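Local coordinates for Sel1 repeat family protein (Pseudomonas aeruginosa, PDB 6LCH), which probably acts as an immunity protein of the type VI secretion system, protecting the bacterium against the effector PldB, at residues A[10-15]-A[161-166]; A[96-101]-A[130-135]. All coordinates share one frame; numbering follows the deposited sequence.

Contact 1: residues A[10-15]-A[161-166]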
loop_
_atom_site.group_PDB
_atom_site.type_symbol
_atom_site.label_atom_id
_atom_site.label_comp_id
_atom_site.label_asym_id
_atom_site.label_seq_id
_atom_site.Cartn_x
_atom_site.Cartn_y
_atom_site.Cartn_z
ATOM N N CYS A 10 1.423 6.696 17.004
ATOM C CA CYS A 10 0.622 6.313 15.847
ATOM C C CYS A 10 -0.476 7.344 15.617
ATOM O O CYS A 10 -1.353 7.527 16.468
ATOM C CB CYS A 10 0.020 4.925 16.045
ATOM S SG CYS A 10 -0.951 4.361 14.627
ATOM N N VAL A 11 -0.437 8.008 14.463
ATOM C CA VAL A 11 -1.402 9.046 14.132
ATOM C C VAL A 11 -2.038 8.729 12.786
ATOM O O VAL A 11 -1.418 8.127 11.904
ATOM C CB VAL A 11 -0.756 10.451 14.117
ATOM C CG1 VAL A 11 -0.176 10.783 15.486
ATOM C CG2 VAL A 11 0.317 10.544 13.046
ATOM N N ASN A 12 -3.293 9.132 12.637
ATOM C CA ASN A 12 -4.002 8.907 11.386
ATOM C C ASN A 12 -3.495 9.875 10.323
ATOM O O ASN A 12 -3.470 11.091 10.539
ATOM C CB ASN A 12 -5.504 9.071 11.592
ATOM C CG ASN A 12 -6.312 8.188 10.671
ATOM O OD1 ASN A 12 -6.266 8.342 9.453
ATOM N ND2 ASN A 12 -7.050 7.246 11.248
ATOM N N GLU A 13 -3.087 9.334 9.174
ATOM C CA GLU A 13 -2.667 10.185 8.068
ATOM C C GLU A 13 -3.793 11.101 7.608
ATOM O O GLU A 13 -3.531 12.159 7.028
ATOM C CB GLU A 13 -2.174 9.330 6.902
ATOM C CG GLU A 13 -1.339 10.093 5.890
ATOM C CD GLU A 13 -1.153 9.332 4.597
ATOM O OE1 GLU A 13 -2.157 8.837 4.049
ATOM O OE2 GLU A 13 -0.004 9.231 4.125
ATOM N N LYS A 14 -5.048 10.714 7.858
ATOM C CA LYS A 14 -6.228 11.531 7.565
ATOM C C LYS A 14 -6.401 12.707 8.538
ATOM O O LYS A 14 -7.445 13.372 8.504
ATOM C CB LYS A 14 -7.485 10.660 7.570
ATOM C CG LYS A 14 -7.539 9.650 6.438
ATOM C CD LYS A 14 -8.374 8.438 6.823
ATOM C CE LYS A 14 -7.559 7.154 6.763
ATOM N NZ LYS A 14 -8.196 6.060 7.549
ATOM N N ASP A 15 -5.394 12.988 9.367
ATOM C CA ASP A 15 -5.412 14.124 10.280
ATOM C C ASP A 15 -4.570 15.301 9.803
ATOM O O ASP A 15 -4.836 16.435 10.215
ATOM C CB ASP A 15 -4.915 13.705 11.670
ATOM C CG ASP A 15 -5.915 12.849 12.417
ATOM O OD1 ASP A 15 -6.923 12.436 11.810
ATOM O OD2 ASP A 15 -5.690 12.593 13.620
ATOM N N ALA A 161 -1.576 -0.664 9.095
ATOM C CA ALA A 161 -2.747 -1.458 8.730
ATOM C C ALA A 161 -4.011 -0.960 9.414
ATOM O O ALA A 161 -5.102 -1.098 8.854
ATOM C CB ALA A 161 -2.534 -2.929 9.062
ATOM N N SER A 162 -3.894 -0.396 10.618
ATOM C CA SER A 162 -5.070 0.149 11.287
ATOM C C SER A 162 -5.703 1.279 10.486
ATOM O O SER A 162 -6.886 1.579 10.684
ATOM C CB SER A 162 -4.711 0.635 12.698
ATOM O OG SER A 162 -3.905 1.803 12.677
ATOM N N GLN A 163 -4.950 1.902 9.581
ATOM C CA GLN A 163 -5.482 2.908 8.672
ATOM C C GLN A 163 -6.028 2.301 7.384
ATOM O O GLN A 163 -6.357 3.043 6.452
ATOM C CB GLN A 163 -4.404 3.949 8.357
ATOM C CG GLN A 163 -3.749 4.530 9.604
ATOM C CD GLN A 163 -2.692 5.575 9.299
ATOM O OE1 GLN A 163 -2.961 6.572 8.627
ATOM N NE2 GLN A 163 -1.483 5.359 9.807
ATOM N N GLY A 164 -6.132 0.976 7.313
ATOM C CA GLY A 164 -6.714 0.315 6.161
ATOM C C GLY A 164 -5.775 0.089 5.004
ATOM O O GLY A 164 -6.240 -0.196 3.896
ATOM N N TYR A 165 -4.468 0.198 5.223
ATOM C CA TYR A 165 -3.474 0.071 4.164
ATOM C C TYR A 165 -3.154 -1.408 3.970
ATOM O O TYR A 165 -2.501 -2.027 4.817
ATOM C CB TYR A 165 -2.234 0.883 4.527
ATOM C CG TYR A 165 -1.119 0.857 3.512
ATOM C CD1 TYR A 165 0.104 0.277 3.818
ATOM C CD2 TYR A 165 -1.277 1.427 2.255
ATOM C CE1 TYR A 165 1.132 0.257 2.904
ATOM C CE2 TYR A 165 -0.247 1.410 1.330
ATOM C CZ TYR A 165 0.953 0.822 1.663
ATOM O OH TYR A 165 1.986 0.800 0.756
ATOM N N ALA A 166 -3.615 -1.970 2.852
ATOM C CA ALA A 166 -3.525 -3.414 2.649
ATOM C C ALA A 166 -2.103 -3.969 2.653
ATOM O O ALA A 166 -1.891 -5.021 3.280
ATOM C CB ALA A 166 -4.245 -3.796 1.349
#
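Gln163 carries its CG anti to its own carbonyl carbon and then runs on straight (chi2 -179°), which lays the terminal amide against the backbone of Val11 to Glu13. There Gln163 OE1 accepts the peptide N-H of Glu13, with Glu13 N to Gln163 OE1 at 2.8 Å and an almost linear N-H...O angle of 171°. The donor sits above the carbonyl plane, 41° out of it, so the bond does not follow a lone pair. CB of Glu13 also closes on Gln163 OE1, at 3.3 Å. At the other end of the amide, Gln163 NE2 lies 3.5 Å from Val11 O at a poor angle for a bond; it is instead held by Gly131 O and Cys159 O. With an acceptor at one end and these donations at the other, the amide is fixed in rotation. Beside it, the Asn12 side chain slides past Gln163 in the opposite direction, their amide planes steeply inclined. Asn12 OD1 turns back to take the N-H of Lys14, Lys14 N lying 3.1 Å away in the carbonyl plane and on a lone pair: an Asx turn that, with the backbone bond from Asp15 N to Asn12 O, bends the chain at residues 12-15. Thus the N-terminal loop is applied to the C-terminal end of helix 150-162 in the Sel1 repeat region, and Cys10 staples it there through its disulfide to Cys159. SG of Cys10 stays 4.4 Å from Ser162 OG, whose hydrogen bond goes to Cys159 O. Farther along, Lys14 NZ hovers 3.7 Å from Gln163 O, beyond hydrogen-bonding distance, so any attraction is probably weak. The carboxylate of Glu13 leads away from 161-166, its OE2 paired with Asn132 ND2 in a probable hydrogen bond.

Contact 2: residues A[96-101]-A[130-135]; sequences VPQGFY and LGNPPA
Asn132 ND2 donates to Gln98 OE1 at 2.8 Å, nearly straight (167°). Glu13 OE2 from the N-terminal loop also approaches ND2, unusually closely, so its bond is probable but its exact geometry doubtful. OE1 of Gln98 lies in the amide plane of Asn132, whereas ND2 stands well above the carbonyl plane of Gln98 and off its lone pairs. A bend at chi2 (69°) folds the Gln98 amide back to this meeting; its NE2 is held by Asp102. OD1 of Asn132 faces its own helix, capping it by accepting the N-H of Ala135, with Ala135 N 2.8 Å away. With both ends of the buried amide bonded, its flip state is defined. Tyr101 packs beside it, CB 3.5 Å from Asn132 OD1, and extends its ring over Pro134. Pro134 CB sits over the ring centre, 3.6 Å from the centroid of the Tyr101 ring and only 9° off the normal, a CH-pi contact. A water clasps the far end, its O 2.7 Å from Tyr101 OH, and donates to Pro134 O. At the other end of the interface Pro97 CG presses on Leu130 CB at 3.5 Å, the two side chains crossing at about a right angle. Leu130 CD1 meets Phe100 CE2 at 3.7 Å, and Lys126 and Ala127 of helix 123-129 also touch Phe100. Gly131, at positive phi, is the C-prime residue of a Schellman motif closing helix 123-129, and Asn132 immediately N-caps helix 133-146. Schellman end and N-cap together join these two helices against the first turn of helix 97-107; helices stacked through short turns are consistent with the Sel1 (TPR-like) family.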
loop_
_atom_site.group_PDB
_atom_site.type_symbol
_atom_site.label_atom_id
_atom_site.label_comp_id
_atom_site.label_asym_id
_atom_site.label_seq_id
_atom_site.Cartn_x
_atom_site.Cartn_y
_atom_site.Cartn_z
ATOM N N VAL A 96 1.936 17.327 3.028
ATOM C CA VAL A 96 1.248 16.073 2.735
ATOM C C VAL A 96 2.176 14.920 3.108
ATOM O O VAL A 96 3.307 14.853 2.605
ATOM C CB VAL A 96 0.818 15.995 1.261
ATOM C CG1 VAL A 96 0.228 14.630 0.966
ATOM C CG2 VAL A 96 -0.193 17.084 0.944
ATOM N N PRO A 97 1.757 14.011 3.991
ATOM C CA PRO A 97 2.681 12.954 4.444
ATOM C C PRO A 97 3.199 12.078 3.316
ATOM O O PRO A 97 4.372 11.686 3.337
ATOM C CB PRO A 97 1.835 12.160 5.448
ATOM C CG PRO A 97 0.762 13.111 5.888
ATOM C CD PRO A 97 0.468 13.970 4.700
ATOM N N GLN A 98 2.361 11.769 2.323
ATOM C CA GLN A 98 2.832 10.992 1.179
ATOM C C GLN A 98 3.915 11.735 0.402
ATOM O O GLN A 98 4.765 11.104 -0.234
ATOM C CB GLN A 98 1.654 10.642 0.261
ATOM C CG GLN A 98 1.993 9.649 -0.856
ATOM C CD GLN A 98 2.268 8.248 -0.336
ATOM O OE1 GLN A 98 1.634 7.786 0.617
ATOM N NE2 GLN A 98 3.217 7.562 -0.966
ATOM N N GLY A 99 3.910 13.070 0.452
ATOM C CA GLY A 99 4.930 13.831 -0.257
ATOM C C GLY A 99 6.333 13.564 0.255
ATOM O O GLY A 99 7.291 13.535 -0.520
ATOM N N PHE A 100 6.473 13.356 1.567
ATOM C CA PHE A 100 7.780 13.035 2.133
ATOM C C PHE A 100 8.235 11.640 1.717
ATOM O O PHE A 100 9.400 11.438 1.352
ATOM C CB PHE A 100 7.728 13.150 3.655
ATOM C CG PHE A 100 7.438 14.539 4.148
ATOM C CD1 PHE A 100 8.446 15.483 4.226
ATOM C CD2 PHE A 100 6.155 14.901 4.527
ATOM C CE1 PHE A 100 8.183 16.770 4.681
ATOM C CE2 PHE A 100 5.887 16.185 4.986
ATOM C CZ PHE A 100 6.905 17.116 5.061
ATOM N N TYR A 101 7.333 10.659 1.798
ATOM C CA TYR A 101 7.653 9.308 1.347
ATOM C C TYR A 101 8.093 9.300 -0.112
ATOM O O TYR A 101 9.046 8.603 -0.478
ATOM C CB TYR A 101 6.440 8.394 1.539
ATOM C CG TYR A 101 6.623 6.978 1.024
ATOM C CD1 TYR A 101 6.210 6.619 -0.256
ATOM C CD2 TYR A 101 7.189 5.998 1.827
ATOM C CE1 TYR A 101 6.368 5.328 -0.722
ATOM C CE2 TYR A 101 7.351 4.704 1.369
ATOM C CZ TYR A 101 6.942 4.374 0.096
ATOM O OH TYR A 101 7.102 3.082 -0.352
ATOM N N LEU A 130 3.978 11.590 10.363
ATOM C CA LEU A 130 2.640 12.067 10.065
ATOM C C LEU A 130 1.670 10.922 9.821
ATOM O O LEU A 130 0.551 11.156 9.360
ATOM C CB LEU A 130 2.689 13.007 8.860
ATOM C CG LEU A 130 3.578 14.228 9.120
ATOM C CD1 LEU A 130 3.865 15.019 7.848
ATOM C CD2 LEU A 130 2.939 15.114 10.176
ATOM N N GLY A 131 2.081 9.688 10.110
ATOM C CA GLY A 131 1.202 8.549 9.974
ATOM C C GLY A 131 1.061 8.007 8.571
ATOM O O GLY A 131 0.079 7.320 8.286
ATOM N N ASN A 132 2.011 8.286 7.692
ATOM C CA ASN A 132 1.935 7.810 6.315
ATOM C C ASN A 132 2.029 6.290 6.271
ATOM O O ASN A 132 3.038 5.730 6.717
ATOM C CB ASN A 132 3.049 8.438 5.489
ATOM C CG ASN A 132 3.059 7.943 4.063
ATOM O OD1 ASN A 132 3.943 7.184 3.669
ATOM N ND2 ASN A 132 2.070 8.365 3.283
ATOM N N PRO A 133 1.017 5.590 5.764
ATOM C CA PRO A 133 1.034 4.115 5.795
ATOM C C PRO A 133 2.166 3.517 4.971
ATOM O O PRO A 133 2.792 2.546 5.422
ATOM C CB PRO A 133 -0.346 3.736 5.232
ATOM C CG PRO A 133 -1.213 4.914 5.562
ATOM C CD PRO A 133 -0.316 6.117 5.417
ATOM N N PRO A 134 2.465 4.027 3.763
ATOM C CA PRO A 134 3.641 3.487 3.056
ATOM C C PRO A 134 4.943 3.663 3.816
ATOM O O PRO A 134 5.758 2.731 3.868
ATOM C CB PRO A 134 3.642 4.268 1.736
ATOM C CG PRO A 134 2.212 4.591 1.511
ATOM C CD PRO A 134 1.688 4.914 2.872
ATOM N N ALA A 135 5.163 4.832 4.422
ATOM C CA ALA A 135 6.423 5.055 5.123
ATOM C C ALA A 135 6.543 4.161 6.350
ATOM O O ALA A 135 7.625 3.629 6.630
ATOM C CB ALA A 135 6.554 6.527 5.508
HETATM O O HOH W 1 6.590 1.120 1.437
#

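In the fold
Contact 1 is a surface contact made by an irregular N-terminal loop, contact 2 a buried one between the first turn of helix 97-107 and the turn leading into helix 133-146. Their centres lie about 10 Å apart, and contact 2 is nested within the chain loop that contact 1 closes. Each has one hydrogen bond across its segments, side chain to backbone in contact 1 and amide to amide in contact 2; a disulfide lies beside the first, while apolar and CH-pi packing belongs to the second alone. The two meet directly: the loop reaches the corner before helix 133-146 through Glu13, while Gln163, just after helix 150-162, reaches the same corner at Gly131 O.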